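Local coordinates for protein AF1502 (Archaeoglobus fulgidus, PDB 5A1Q) that is of unknown function but represents the STAC domain, a domain associated with transmembrane solute transport and two-component signal transduction systems, at residues Leu11-Lys16 and Glu65-Glu70; Ile5-Leu10 and Asp36-Ser41; Lys28-Leu33 and Lys44-Val49; Lys16-Ile21 and Arg57-Ile62. All coordinates share one frame; numbering follows the deposited sequence.

Contact 1 (Leu11-Lys16 and Glu65-Glu70)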
loop_
_atom_site.group_PDB
_atom_site.type_symbol
_atom_site.label_atom_id
_atom_site.label_comp_id
_atom_site.label_asym_id
_atom_site.label_seq_id
_atom_site.Cartn_x
_atom_site.Cartn_y
_atom_site.Cartn_z
ATOM N N LEU A 11 -0.904 -2.020 15.534
ATOM C CA LEU A 11 -0.079 -3.203 15.391
ATOM C C LEU A 11 -0.598 -4.315 16.309
ATOM O O LEU A 11 -0.663 -5.479 15.880
ATOM C CB LEU A 11 1.350 -2.862 15.765
ATOM C CG LEU A 11 2.300 -4.054 15.720
ATOM C CD1 LEU A 11 2.307 -4.688 14.357
ATOM C CD2 LEU A 11 3.699 -3.555 16.144
ATOM N N ASP A 12 -0.963 -4.001 17.546
ATOM C CA ASP A 12 -1.500 -5.027 18.455
ATOM C C ASP A 12 -2.802 -5.671 17.907
ATOM O O ASP A 12 -2.914 -6.910 17.888
ATOM C CB ASP A 12 -1.693 -4.476 19.850
ATOM C CG ASP A 12 -0.359 -4.271 20.598
ATOM O OD1 ASP A 12 0.695 -4.758 20.094
ATOM O OD2 ASP A 12 -0.372 -3.576 21.624
ATOM N N GLU A 13 -3.710 -4.871 17.363
ATOM C CA GLU A 13 -4.932 -5.440 16.769
ATOM C C GLU A 13 -4.600 -6.334 15.550
ATOM O O GLU A 13 -5.207 -7.393 15.396
ATOM C CB GLU A 13 -5.951 -4.351 16.364
ATOM C CG GLU A 13 -6.550 -3.592 17.530
ATOM C CD GLU A 13 -7.702 -4.313 18.214
ATOM O OE1 GLU A 13 -8.087 -5.419 17.788
ATOM O OE2 GLU A 13 -8.233 -3.745 19.189
ATOM N N LEU A 14 -3.651 -5.923 14.707
ATOM C CA LEU A 14 -3.340 -6.689 13.531
ATOM C C LEU A 14 -2.638 -7.980 13.879
ATOM O O LEU A 14 -2.920 -9.041 13.298
ATOM C CB LEU A 14 -2.503 -5.844 12.560
ATOM C CG LEU A 14 -3.165 -4.668 11.841
ATOM C CD1 LEU A 14 -2.132 -3.708 11.257
ATOM C CD2 LEU A 14 -4.040 -5.165 10.712
ATOM N N LYS A 15 -1.746 -7.940 14.874
ATOM C CA LYS A 15 -1.034 -9.138 15.273
ATOM C C LYS A 15 -1.982 -10.160 15.861
ATOM O O LYS A 15 -1.751 -11.358 15.655
ATOM C CB LYS A 15 0.023 -8.843 16.298
ATOM C CG LYS A 15 1.239 -8.172 15.758
ATOM C CD LYS A 15 2.166 -7.887 16.932
ATOM C CE LYS A 15 3.585 -7.845 16.477
ATOM N NZ LYS A 15 4.413 -7.417 17.643
ATOM N N LYS A 16 -3.043 -9.696 16.550
ATOM C CA LYS A 16 -4.061 -10.616 17.063
ATOM C C LYS A 16 -4.636 -11.489 15.936
ATOM O O LYS A 16 -4.948 -12.674 16.163
ATOM C CB LYS A 16 -5.173 -9.830 17.773
ATOM C CG LYS A 16 -5.984 -10.589 18.803
ATOM C CD LYS A 16 -6.243 -9.720 20.021
ATOM C CE LYS A 16 -5.003 -9.621 20.907
ATOM N NZ LYS A 16 -5.067 -8.488 21.869
ATOM N N GLU A 65 -13.618 -3.767 11.891
ATOM C CA GLU A 65 -14.837 -3.950 12.595
ATOM C C GLU A 65 -14.712 -3.747 14.116
ATOM O O GLU A 65 -15.547 -3.088 14.719
ATOM C CB GLU A 65 -15.398 -5.371 12.283
ATOM C CG GLU A 65 -16.162 -5.406 10.956
ATOM C CD GLU A 65 -16.378 -6.828 10.413
ATOM O OE1 GLU A 65 -15.991 -7.789 11.115
ATOM O OE2 GLU A 65 -16.876 -6.963 9.261
ATOM N N ARG A 66 -13.619 -4.270 14.666
ATOM C CA ARG A 66 -13.336 -4.157 16.109
ATOM C C ARG A 66 -13.050 -2.718 16.495
ATOM O O ARG A 66 -13.458 -2.275 17.587
ATOM C CB ARG A 66 -12.113 -5.007 16.486
ATOM C CG ARG A 66 -12.509 -6.467 16.718
ATOM C CD ARG A 66 -11.336 -7.431 16.692
ATOM N NE ARG A 66 -11.800 -8.838 16.738
ATOM C CZ ARG A 66 -10.994 -9.904 16.804
ATOM N NH1 ARG A 66 -9.661 -9.747 16.838
ATOM N NH2 ARG A 66 -11.516 -11.141 16.835
ATOM N N LEU A 67 -12.388 -1.987 15.616
ATOM C CA LEU A 67 -12.127 -0.559 15.898
ATOM C C LEU A 67 -13.389 0.247 15.835
ATOM O O LEU A 67 -13.598 1.086 16.701
ATOM C CB LEU A 67 -11.047 -0.001 14.987
ATOM C CG LEU A 67 -9.653 -0.587 15.175
ATOM C CD1 LEU A 67 -8.675 0.014 14.180
ATOM C CD2 LEU A 67 -9.177 -0.377 16.601
ATOM N N GLU A 68 -14.261 -0.036 14.856
ATOM C CA GLU A 68 -15.570 0.615 14.766
ATOM C C GLU A 68 -16.419 0.408 16.001
ATOM O O GLU A 68 -17.107 1.323 16.479
ATOM C CB GLU A 68 -16.343 0.113 13.533
ATOM C CG GLU A 68 -15.853 0.676 12.205
ATOM C CD GLU A 68 -16.352 2.091 11.910
ATOM O OE1 GLU A 68 -17.183 2.621 12.684
ATOM O OE2 GLU A 68 -15.909 2.678 10.892
ATOM N N LYS A 69 -16.403 -0.810 16.539
ATOM C CA LYS A 69 -17.187 -1.145 17.726
ATOM C C LYS A 69 -16.757 -0.366 18.971
ATOM O O LYS A 69 -17.618 0.081 19.782
ATOM C CB LYS A 69 -17.177 -2.683 17.985
ATOM C CG LYS A 69 -18.530 -3.355 17.727
ATOM C CD LYS A 69 -19.104 -3.044 16.339
ATOM C CE LYS A 69 -18.502 -3.938 15.264
ATOM N NZ LYS A 69 -18.435 -3.271 13.933
ATOM N N GLU A 70 -15.450 -0.233 19.133
ATOM C CA GLU A 70 -14.851 0.539 20.229
ATOM C C GLU A 70 -15.060 2.066 20.101
ATOM O O GLU A 70 -14.951 2.792 21.094
ATOM C CB GLU A 70 -13.354 0.225 20.323
ATOM C CG GLU A 70 -13.071 -1.218 20.712
ATOM C CD GLU A 70 -11.596 -1.567 20.755
ATOM O OE1 GLU A 70 -10.780 -0.812 20.186
ATOM O OE2 GLU A 70 -11.255 -2.614 21.349
HETATM O O HOH W 1 -8.022 -7.333 16.220
#

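Contact 2 (Ile5-Leu10 and Asp36-Ser41)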
loop_
_atom_site.group_PDB
_atom_site.type_symbol
_atom_site.label_atom_id
_atom_site.label_comp_id
_atom_site.label_asym_id
_atom_site.label_seq_id
_atom_site.Cartn_x
_atom_site.Cartn_y
_atom_site.Cartn_z
ATOM N N ILE A 5 -6.253 6.241 18.212
ATOM C CA ILE A 5 -5.562 5.111 17.612
ATOM C C ILE A 5 -4.057 5.489 17.607
ATOM O O ILE A 5 -3.699 6.633 17.312
ATOM C CB ILE A 5 -6.095 4.783 16.184
ATOM C CG1 ILE A 5 -7.627 4.510 16.261
ATOM C CG2 ILE A 5 -5.438 3.521 15.593
ATOM C CD1 ILE A 5 -8.049 3.418 17.246
ATOM N N THR A 6 -3.206 4.534 17.972
ATOM C CA THR A 6 -1.749 4.701 17.937
ATOM C C THR A 6 -1.149 3.581 17.077
ATOM O O THR A 6 -1.781 2.550 16.750
ATOM C CB THR A 6 -1.176 4.636 19.352
ATOM O OG1 THR A 6 -1.465 3.332 19.886
ATOM C CG2 THR A 6 -1.735 5.711 20.228
ATOM N N TYR A 7 0.133 3.739 16.724
ATOM C CA TYR A 7 0.835 2.655 16.131
ATOM C C TYR A 7 0.783 1.342 16.979
ATOM O O TYR A 7 0.511 0.260 16.443
ATOM C CB TYR A 7 2.290 3.053 15.861
ATOM C CG TYR A 7 3.141 1.920 15.340
ATOM C CD1 TYR A 7 3.879 1.091 16.212
ATOM C CD2 TYR A 7 3.313 1.761 14.022
ATOM C CE1 TYR A 7 4.679 0.058 15.702
ATOM C CE2 TYR A 7 4.041 0.674 13.485
ATOM C CZ TYR A 7 4.772 -0.125 14.338
ATOM O OH TYR A 7 5.547 -1.119 13.814
ATOM N N LYS A 8 1.043 1.451 18.273
ATOM C CA LYS A 8 1.018 0.275 19.132
ATOM C C LYS A 8 -0.363 -0.380 19.090
ATOM O O LYS A 8 -0.495 -1.624 18.983
ATOM C CB LYS A 8 1.393 0.631 20.548
ATOM C CG LYS A 8 1.401 -0.551 21.528
ATOM N N LYS A 9 -1.410 0.436 19.173
ATOM C CA LYS A 9 -2.765 -0.104 19.183
ATOM C C LYS A 9 -3.062 -0.847 17.846
ATOM O O LYS A 9 -3.568 -1.999 17.857
ATOM C CB LYS A 9 -3.798 1.003 19.496
ATOM C CG LYS A 9 -5.230 0.603 19.252
ATOM C CD LYS A 9 -5.721 -0.304 20.345
ATOM C CE LYS A 9 -7.237 -0.287 20.402
ATOM N NZ LYS A 9 -7.764 -1.448 21.171
ATOM N N LEU A 10 -2.720 -0.238 16.700
ATOM C CA LEU A 10 -3.054 -0.761 15.447
ATOM C C LEU A 10 -2.216 -2.048 15.207
ATOM O O LEU A 10 -2.751 -3.067 14.763
ATOM C CB LEU A 10 -2.864 0.324 14.381
ATOM C CG LEU A 10 -3.222 -0.131 13.006
ATOM C CD1 LEU A 10 -4.705 -0.496 13.003
ATOM C CD2 LEU A 10 -2.928 0.917 11.962
ATOM N N ASP A 36 4.520 8.643 8.678
ATOM C CA ASP A 36 5.529 8.264 9.671
ATOM C C ASP A 36 4.928 7.982 11.039
ATOM O O ASP A 36 5.641 7.578 11.964
ATOM C CB ASP A 36 6.640 9.296 9.827
ATOM C CG ASP A 36 6.355 10.523 9.064
ATOM O OD1 ASP A 36 5.240 11.084 9.254
ATOM O OD2 ASP A 36 7.222 10.863 8.244
ATOM N N ASP A 37 3.611 8.081 11.136
ATOM C CA ASP A 37 2.963 7.643 12.355
ATOM C C ASP A 37 1.553 7.144 12.044
ATOM O O ASP A 37 1.120 7.170 10.884
ATOM C CB ASP A 37 2.986 8.763 13.396
ATOM C CG ASP A 37 2.047 9.930 13.076
ATOM O OD1 ASP A 37 1.446 9.947 11.977
ATOM O OD2 ASP A 37 1.908 10.865 13.949
ATOM N N VAL A 38 0.886 6.664 13.081
ATOM C CA VAL A 38 -0.486 6.213 12.986
ATOM C C VAL A 38 -1.290 7.095 13.910
ATOM O O VAL A 38 -0.937 7.289 15.083
ATOM C CB VAL A 38 -0.662 4.709 13.410
ATOM C CG1 VAL A 38 -2.117 4.312 13.327
ATOM C CG2 VAL A 38 0.164 3.837 12.504
ATOM N N ASP A 39 -2.402 7.642 13.386
ATOM C CA ASP A 39 -3.281 8.451 14.203
ATOM C C ASP A 39 -4.737 8.385 13.706
ATOM O O ASP A 39 -5.024 7.621 12.788
ATOM C CB ASP A 39 -2.804 9.913 14.267
ATOM C CG ASP A 39 -2.736 10.586 12.898
ATOM O OD1 ASP A 39 -3.449 10.213 11.934
ATOM O OD2 ASP A 39 -1.923 11.523 12.771
ATOM N N ASP A 40 -5.631 9.100 14.415
ATOM C CA ASP A 40 -7.057 9.033 14.020
ATOM C C ASP A 40 -7.281 9.468 12.575
ATOM O O ASP A 40 -8.214 9.000 11.906
ATOM C CB ASP A 40 -7.905 9.857 14.937
ATOM C CG ASP A 40 -8.044 9.264 16.344
ATOM O OD1 ASP A 40 -7.886 8.024 16.503
ATOM O OD2 ASP A 40 -8.387 10.106 17.241
ATOM N N SER A 41 -6.430 10.361 12.087
ATOM C CA SER A 41 -6.636 10.900 10.744
ATOM C C SER A 41 -6.245 9.945 9.638
ATOM O O SER A 41 -6.777 10.097 8.532
ATOM C CB SER A 41 -5.855 12.208 10.499
ATOM O OG SER A 41 -6.240 13.289 11.346
#

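Contact 3 (Lys28-Leu33 and Lys44-Val49)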
loop_
_atom_site.group_PDB
_atom_site.type_symbol
_atom_site.label_atom_id
_atom_site.label_comp_id
_atom_site.label_asym_id
_atom_site.label_seq_id
_atom_site.Cartn_x
_atom_site.Cartn_y
_atom_site.Cartn_z
ATOM N N LYS A 28 5.297 -1.549 5.765
ATOM C CA LYS A 28 5.403 -1.350 4.311
ATOM C C LYS A 28 4.187 -0.502 3.781
ATOM O O LYS A 28 4.361 0.368 2.891
ATOM C CB LYS A 28 5.492 -2.669 3.590
ATOM C CG LYS A 28 6.803 -3.420 3.903
ATOM C CD LYS A 28 8.021 -2.874 3.268
ATOM C CE LYS A 28 9.296 -3.590 3.745
ATOM N NZ LYS A 28 10.389 -2.569 3.798
ATOM N N ALA A 29 2.980 -0.691 4.352
ATOM C CA ALA A 29 1.850 0.121 3.920
ATOM C C ALA A 29 2.102 1.612 4.289
ATOM O O ALA A 29 1.865 2.516 3.514
ATOM C CB ALA A 29 0.568 -0.380 4.582
HETATM N N MSE A 30 2.468 1.836 5.570
HETATM C CA MSE A 30 2.805 3.213 6.063
HETATM C C MSE A 30 3.844 3.875 5.153
HETATM O O MSE A 30 3.671 5.030 4.739
HETATM C CB MSE A 30 3.337 3.176 7.557
HETATM C CG MSE A 30 2.204 2.886 8.439
HETATM SE SE MSE A 30 2.970 2.583 10.217
HETATM C CE MSE A 30 3.643 4.420 10.372
ATOM N N GLU A 31 4.906 3.158 4.857
ATOM C CA GLU A 31 6.040 3.692 4.084
ATOM C C GLU A 31 5.587 4.003 2.626
ATOM O O GLU A 31 5.957 5.056 2.092
ATOM C CB GLU A 31 7.204 2.763 4.087
ATOM C CG GLU A 31 7.876 2.532 5.463
ATOM C CD GLU A 31 8.712 1.278 5.536
ATOM O OE1 GLU A 31 8.948 0.589 4.513
ATOM O OE2 GLU A 31 9.126 0.942 6.692
ATOM N N SER A 32 4.776 3.098 2.051
ATOM C CA SER A 32 4.258 3.345 0.671
ATOM C C SER A 32 3.436 4.615 0.620
ATOM O O SER A 32 3.493 5.357 -0.348
ATOM C CB SER A 32 3.371 2.183 0.214
ATOM O OG SER A 32 4.118 0.987 0.177
ATOM N N LEU A 33 2.638 4.874 1.665
ATOM C CA LEU A 33 1.789 6.033 1.738
ATOM C C LEU A 33 2.484 7.334 2.162
ATOM O O LEU A 33 1.918 8.419 1.936
ATOM C CB LEU A 33 0.629 5.751 2.701
ATOM C CG LEU A 33 -0.348 4.674 2.277
ATOM C CD1 LEU A 33 -1.260 4.284 3.425
ATOM C CD2 LEU A 33 -1.177 5.039 1.086
ATOM N N LYS A 44 -7.494 4.673 8.843
ATOM C CA LYS A 44 -8.423 3.967 7.995
ATOM C C LYS A 44 -7.784 3.824 6.608
ATOM O O LYS A 44 -7.953 2.782 5.964
ATOM C CB LYS A 44 -9.740 4.669 7.936
ATOM C CG LYS A 44 -10.528 4.468 9.241
ATOM C CD LYS A 44 -11.976 4.839 9.076
ATOM C CE LYS A 44 -12.707 4.711 10.429
ATOM N NZ LYS A 44 -14.171 4.896 10.410
ATOM N N GLU A 45 -7.042 4.844 6.215
ATOM C CA GLU A 45 -6.307 4.759 4.918
ATOM C C GLU A 45 -5.246 3.692 4.920
ATOM O O GLU A 45 -5.089 2.928 3.947
ATOM C CB GLU A 45 -5.733 6.085 4.554
ATOM C CG GLU A 45 -5.147 6.002 3.170
ATOM C CD GLU A 45 -5.065 7.343 2.500
ATOM O OE1 GLU A 45 -6.081 8.080 2.464
ATOM O OE2 GLU A 45 -3.963 7.647 2.014
ATOM N N ILE A 46 -4.469 3.609 5.990
ATOM C CA ILE A 46 -3.559 2.498 6.147
ATOM C C ILE A 46 -4.206 1.102 6.050
ATOM O O ILE A 46 -3.797 0.206 5.269
ATOM C CB ILE A 46 -2.721 2.626 7.445
ATOM C CG1 ILE A 46 -1.936 3.965 7.475
ATOM C CG2 ILE A 46 -1.909 1.323 7.681
ATOM C CD1 ILE A 46 -1.349 4.228 8.858
ATOM N N LEU A 47 -5.295 0.905 6.769
ATOM C CA LEU A 47 -6.034 -0.315 6.652
ATOM C C LEU A 47 -6.633 -0.534 5.272
ATOM O O LEU A 47 -6.737 -1.715 4.845
ATOM C CB LEU A 47 -7.159 -0.381 7.734
ATOM C CG LEU A 47 -6.605 -0.436 9.127
ATOM C CD1 LEU A 47 -7.747 -0.318 10.121
ATOM C CD2 LEU A 47 -5.810 -1.706 9.374
ATOM N N SER A 48 -7.047 0.519 4.579
ATOM C CA SER A 48 -7.584 0.356 3.239
ATOM C C SER A 48 -6.524 -0.318 2.302
ATOM O O SER A 48 -6.874 -1.148 1.443
ATOM C CB SER A 48 -8.117 1.669 2.648
ATOM O OG SER A 48 -7.063 2.582 2.258
ATOM N N VAL A 49 -5.274 0.067 2.405
ATOM C CA VAL A 49 -4.194 -0.603 1.640
ATOM C C VAL A 49 -4.093 -2.088 1.963
ATOM O O VAL A 49 -4.118 -2.924 1.100
ATOM C CB VAL A 49 -2.820 0.104 1.794
ATOM C CG1 VAL A 49 -1.677 -0.633 1.121
ATOM C CG2 VAL A 49 -2.976 1.540 1.320
#

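Contact 4 (Lys16-Ile21 and Arg57-Ile62)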
loop_
_atom_site.group_PDB
_atom_site.type_symbol
_atom_site.label_atom_id
_atom_site.label_comp_id
_atom_site.label_asym_id
_atom_site.label_seq_id
_atom_site.Cartn_x
_atom_site.Cartn_y
_atom_site.Cartn_z
ATOM N N LYS A 16 -3.043 -9.696 16.550
ATOM C CA LYS A 16 -4.061 -10.616 17.063
ATOM C C LYS A 16 -4.636 -11.489 15.936
ATOM O O LYS A 16 -4.948 -12.674 16.163
ATOM C CB LYS A 16 -5.173 -9.830 17.773
ATOM C CG LYS A 16 -5.984 -10.589 18.803
ATOM C CD LYS A 16 -6.243 -9.720 20.021
ATOM C CE LYS A 16 -5.003 -9.621 20.907
ATOM N NZ LYS A 16 -5.067 -8.488 21.869
ATOM N N GLU A 17 -4.854 -10.907 14.759
ATOM C CA GLU A 17 -5.438 -11.626 13.614
ATOM C C GLU A 17 -4.412 -12.370 12.709
ATOM O O GLU A 17 -4.649 -13.518 12.295
ATOM C CB GLU A 17 -6.266 -10.639 12.770
ATOM C CG GLU A 17 -7.508 -10.111 13.464
ATOM C CD GLU A 17 -8.451 -11.232 13.817
ATOM O OE1 GLU A 17 -8.695 -12.088 12.948
ATOM O OE2 GLU A 17 -8.887 -11.288 14.973
ATOM N N ILE A 18 -3.261 -11.748 12.473
ATOM C CA ILE A 18 -2.315 -12.063 11.383
ATOM C C ILE A 18 -0.977 -12.667 11.920
ATOM O O ILE A 18 -0.182 -13.267 11.160
ATOM C CB ILE A 18 -2.065 -10.784 10.527
ATOM C CG1 ILE A 18 -3.334 -10.443 9.651
ATOM C CG2 ILE A 18 -0.854 -10.868 9.647
ATOM C CD1 ILE A 18 -3.393 -8.955 9.268
ATOM N N GLY A 19 -0.675 -12.490 13.193
ATOM C CA GLY A 19 0.591 -12.937 13.779
ATOM C C GLY A 19 1.690 -11.927 13.644
ATOM O O GLY A 19 1.496 -10.797 13.131
ATOM N N PRO A 20 2.911 -12.326 14.055
ATOM C CA PRO A 20 4.045 -11.393 14.090
ATOM C C PRO A 20 4.356 -10.631 12.783
ATOM O O PRO A 20 4.846 -9.492 12.795
ATOM C CB PRO A 20 5.204 -12.315 14.544
ATOM C CG PRO A 20 4.587 -13.393 15.275
ATOM C CD PRO A 20 3.222 -13.602 14.708
ATOM N N ILE A 21 4.088 -11.267 11.634
ATOM C CA ILE A 21 4.338 -10.670 10.338
ATOM C C ILE A 21 3.545 -9.373 10.108
ATOM O O ILE A 21 3.857 -8.623 9.233
ATOM C CB ILE A 21 4.103 -11.693 9.201
ATOM C CG1 ILE A 21 4.699 -11.241 7.891
ATOM C CG2 ILE A 21 2.670 -12.047 9.037
ATOM C CD1 ILE A 21 6.154 -11.460 7.769
ATOM N N ARG A 57 -7.124 -9.739 3.565
ATOM C CA ARG A 57 -8.376 -8.942 3.513
ATOM C C ARG A 57 -9.381 -9.295 4.654
ATOM O O ARG A 57 -9.787 -8.371 5.368
ATOM C CB ARG A 57 -9.074 -9.082 2.171
ATOM C CG ARG A 57 -10.432 -8.420 2.106
ATOM C CD ARG A 57 -10.926 -8.414 0.661
ATOM N NE ARG A 57 -11.010 -9.773 0.104
ATOM C CZ ARG A 57 -10.751 -10.129 -1.158
ATOM N NH1 ARG A 57 -10.349 -9.244 -2.071
ATOM N NH2 ARG A 57 -10.890 -11.406 -1.506
ATOM N N GLU A 58 -9.673 -10.562 4.858
ATOM C CA GLU A 58 -10.673 -10.896 5.888
ATOM C C GLU A 58 -10.212 -10.479 7.272
ATOM O O GLU A 58 -10.989 -9.956 8.101
ATOM C CB GLU A 58 -10.966 -12.395 5.875
ATOM C CG GLU A 58 -12.252 -12.702 6.619
ATOM C CD GLU A 58 -12.534 -14.173 6.738
ATOM O OE1 GLU A 58 -12.019 -14.785 7.702
ATOM O OE2 GLU A 58 -13.280 -14.699 5.874
ATOM N N TYR A 59 -8.937 -10.676 7.530
ATOM C CA TYR A 59 -8.373 -10.401 8.836
ATOM C C TYR A 59 -8.361 -8.887 9.091
ATOM O O TYR A 59 -8.632 -8.415 10.188
ATOM C CB TYR A 59 -6.947 -11.006 8.946
ATOM C CG TYR A 59 -6.934 -12.470 8.635
ATOM C CD1 TYR A 59 -7.251 -13.376 9.640
ATOM C CD2 TYR A 59 -6.757 -12.964 7.331
ATOM C CE1 TYR A 59 -7.312 -14.731 9.390
ATOM C CE2 TYR A 59 -6.800 -14.323 7.082
ATOM C CZ TYR A 59 -7.090 -15.192 8.119
ATOM O OH TYR A 59 -7.153 -16.548 7.890
ATOM N N VAL A 60 -8.028 -8.094 8.059
ATOM C CA VAL A 60 -8.049 -6.631 8.175
ATOM C C VAL A 60 -9.489 -6.122 8.381
ATOM O O VAL A 60 -9.701 -5.172 9.157
ATOM C CB VAL A 60 -7.360 -5.989 6.944
ATOM C CG1 VAL A 60 -7.488 -4.464 6.996
ATOM C CG2 VAL A 60 -5.946 -6.472 6.855
ATOM N N GLU A 61 -10.492 -6.739 7.734
ATOM C CA GLU A 61 -11.895 -6.403 7.869
ATOM C C GLU A 61 -12.264 -6.601 9.351
ATOM O O GLU A 61 -12.961 -5.777 9.959
ATOM C CB GLU A 61 -12.772 -7.286 6.905
ATOM C CG GLU A 61 -12.664 -6.858 5.418
ATOM C CD GLU A 61 -13.290 -7.727 4.307
ATOM O OE1 GLU A 61 -13.513 -8.960 4.448
ATOM O OE2 GLU A 61 -13.526 -7.138 3.215
ATOM N N ILE A 62 -11.805 -7.711 9.939
ATOM C CA ILE A 62 -12.091 -7.988 11.369
ATOM C C ILE A 62 -11.487 -6.855 12.273
ATOM O O ILE A 62 -12.178 -6.346 13.161
ATOM C CB ILE A 62 -11.607 -9.402 11.776
ATOM C CG1 ILE A 62 -12.507 -10.423 11.086
ATOM C CG2 ILE A 62 -11.616 -9.494 13.324
ATOM C CD1 ILE A 62 -12.027 -11.841 11.197
#

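Contact 1 (Leu11-Lys16 and Glu65-Glu70)
Glu13 and Arg66 face each other at the surface of this small all-helical domain of four helices, where the first helix, 7-18, runs against the last, 57-70. The two short axes come no nearer than 11.7 Å at an angle of 132°, and long side chains bridge the distance. Glu13 bends at chi2 (-82°), which folds its carboxylate over toward the other helix, while Arg66 reaches back with its chain extended from CG to NE. Their side chains cross obliquely, the carboxylate and guanidinium planes 55° apart, and Glu13 OE1 stands 4.0 Å from Arg66 CD, beside the aliphatic part of the arginine. Glu13 CG lies 4.3 Å from CD2 of the buried Leu67. Glu70 comes at Glu13 from the opposite direction, with Glu13 OE2 3.9 Å from Glu70 OE2 and the two carboxylates turned steeply to each other. That approach of like charges is probably eased by Lys9, which forms a salt bridge with Glu13 OE2 and a long, weak ion pair with Glu70 OE1. The guanidinium itself has its direct anionic partner in Glu17. To Glu13 it is joined through water: one molecule in the guanidinium plane, at its edge, accepts from Arg66 NH1 at 3.0 Å and donates both to Glu13 OE1 and to the backbone Glu13 O.

Contact 2 (Ile5-Leu10 and Asp36-Ser41)
Val38 holds its CG1 anti to its own backbone N (chi1 178°), a setting that sends this methyl toward Ile5 and Leu10 and leaves CG2 for Tyr7. Asp40 has its carboxylate folded back beside its own backbone N (chi1 -71°), and this brings OD1 up to the amide of Ile5. Ile5 N donates to Asp40 OD1 at 3.0 Å in an almost perfectly straight bond of 178°, arriving on the syn side of the oxygen but lifted out of the carboxylate plane. The same oxygen lies 3.5 Å from Ile5 CG1, so the acid is seated against the isoleucine as well as bonded to it. On the apolar side, Val38 CG1 comes within 3.7 Å of Leu10 CD2, with the two side chains roughly perpendicular, and within 4.1 Å of Ile5 CG2. Val38 CG2 sits at the edge of the Tyr7 ring, near its plane, and also touches the CB of that tyrosine. Val38 thus fits against the first turn of helix 7-18, whose N-cap is Thr6: its OG1 accepts from Lys9 N at 3.0 Å. Segment 36-41 belongs to the loop that links helix 22-33 to helix 43-51; Val38 packs on Met30 of the first and on Tyr43 and Ile46 of the second, while Tyr7 is tied to helix 22-33 by its hydroxyl, hydrogen-bonded to Asn27 OD1.

Contact 3 (Lys28-Leu33 and Lys44-Val49)
Leu33 packs against Ile46 and Val49 of helix 43-51, and its side chain can be traced outward. CB points toward the other helix; CG is anti to the carbonyl carbon (chi1 -65°), and from it the two methyls reach Ile46, Val49 and Glu45. CD1 meets Val49 CG2 at 3.9 Å and drops onto the backbone at Ile46, 4.0 Å from its CA. CD2 touches Val49 CG2 as well, and also meets Glu45 OE2 at 3.9 Å. The Leu33 and Val49 side chains run alongside one another, pointing opposite ways, so that one valine methyl serves both leucine tips. A polar residue such as asparagine in place of Leu33 would probably leave Val49 CG2 without its apolar partners and a gap above Ile46.

Helices 22-33 and 43-51 are the second and third of the four-helix domain, and their segments cross at 110° with the axes 9.4 Å apart. The small Ala29 occupies the point where the backbones are nearest, its CB 4.1 Å from Val49 CG1. At the next residue, the CG of Met30, built as selenomethionine, lies 3.8 Å from Ile46 CD1. Within helix 22-33, Ser32 OG turns back to donate to Lys28 O at 2.8 Å, from the face of that carbonyl opposite to Ser32 N. Met52 of the second subunit packs on both Leu33 and Val49, placing the pair at the dimer interface.

Contact 4 (Lys16-Ile21 and Arg57-Ile62)
Glu17 and Ile18, at the C-terminal end of helix 7-18, lie against Tyr59 and Ile62 in the first turns of helix 57-70, and the contact between them is one of van der Waals touch. The apolar share falls to Ile18, whose CG1 packs 3.7 Å from Tyr59 CB, while its CD1 reaches Val60 CG2 at 4.3 Å.

Glu17 supplies the mixed part. Bent at chi2 (-61°), its chain folds across Ile62 at about a right angle, laying the carboxylate carbon CD 3.6 Å from Ile62 CG2. OE1 approaches Tyr59 CD1 at 3.8 Å, with carboxylate and ring within 29° of coplanar; the carbonyl oxygen Glu17 O comes obliquely to the same ring atom at 3.7 Å.

The charged interaction points out of the contact, since Glu17 OE2 forms a salt bridge with Arg66 NH1 one turn beyond Ile62 on helix 57-70. With an alanine here, Arg66 would probably lose its carboxylate mate and Ile62 CG2 the group lying over it. A carboxylate flanked by Tyr59 and Ile62 but paired at one oxygen suggests that the hydrocarbon contacts help to orient the acid, while Arg66 probably offsets its charge.

How the contacts relate
Contact 3 is the buried one, apolar between its helices and continued into the second subunit; contact 2 is partly buried, mixing a valine-centred apolar patch with a backbone-to-carboxylate bond. Contacts 1 and 4 lie at the surface and join the same pair, helices 7-18 and 57-70, with centres 9 Å apart; they share Lys16 and are linked by Arg66 and Glu17. Charge and water dominate contact 1, side-chain packing contact 4. Apolar touches join the contacts: Met30 of contact 3 touches Val38 and Tyr7 of contact 2, Leu67 of contact 1 meets Ile5 and Leu10, and Leu47 of contact 3 reaches Leu14, Val60 and Leu67.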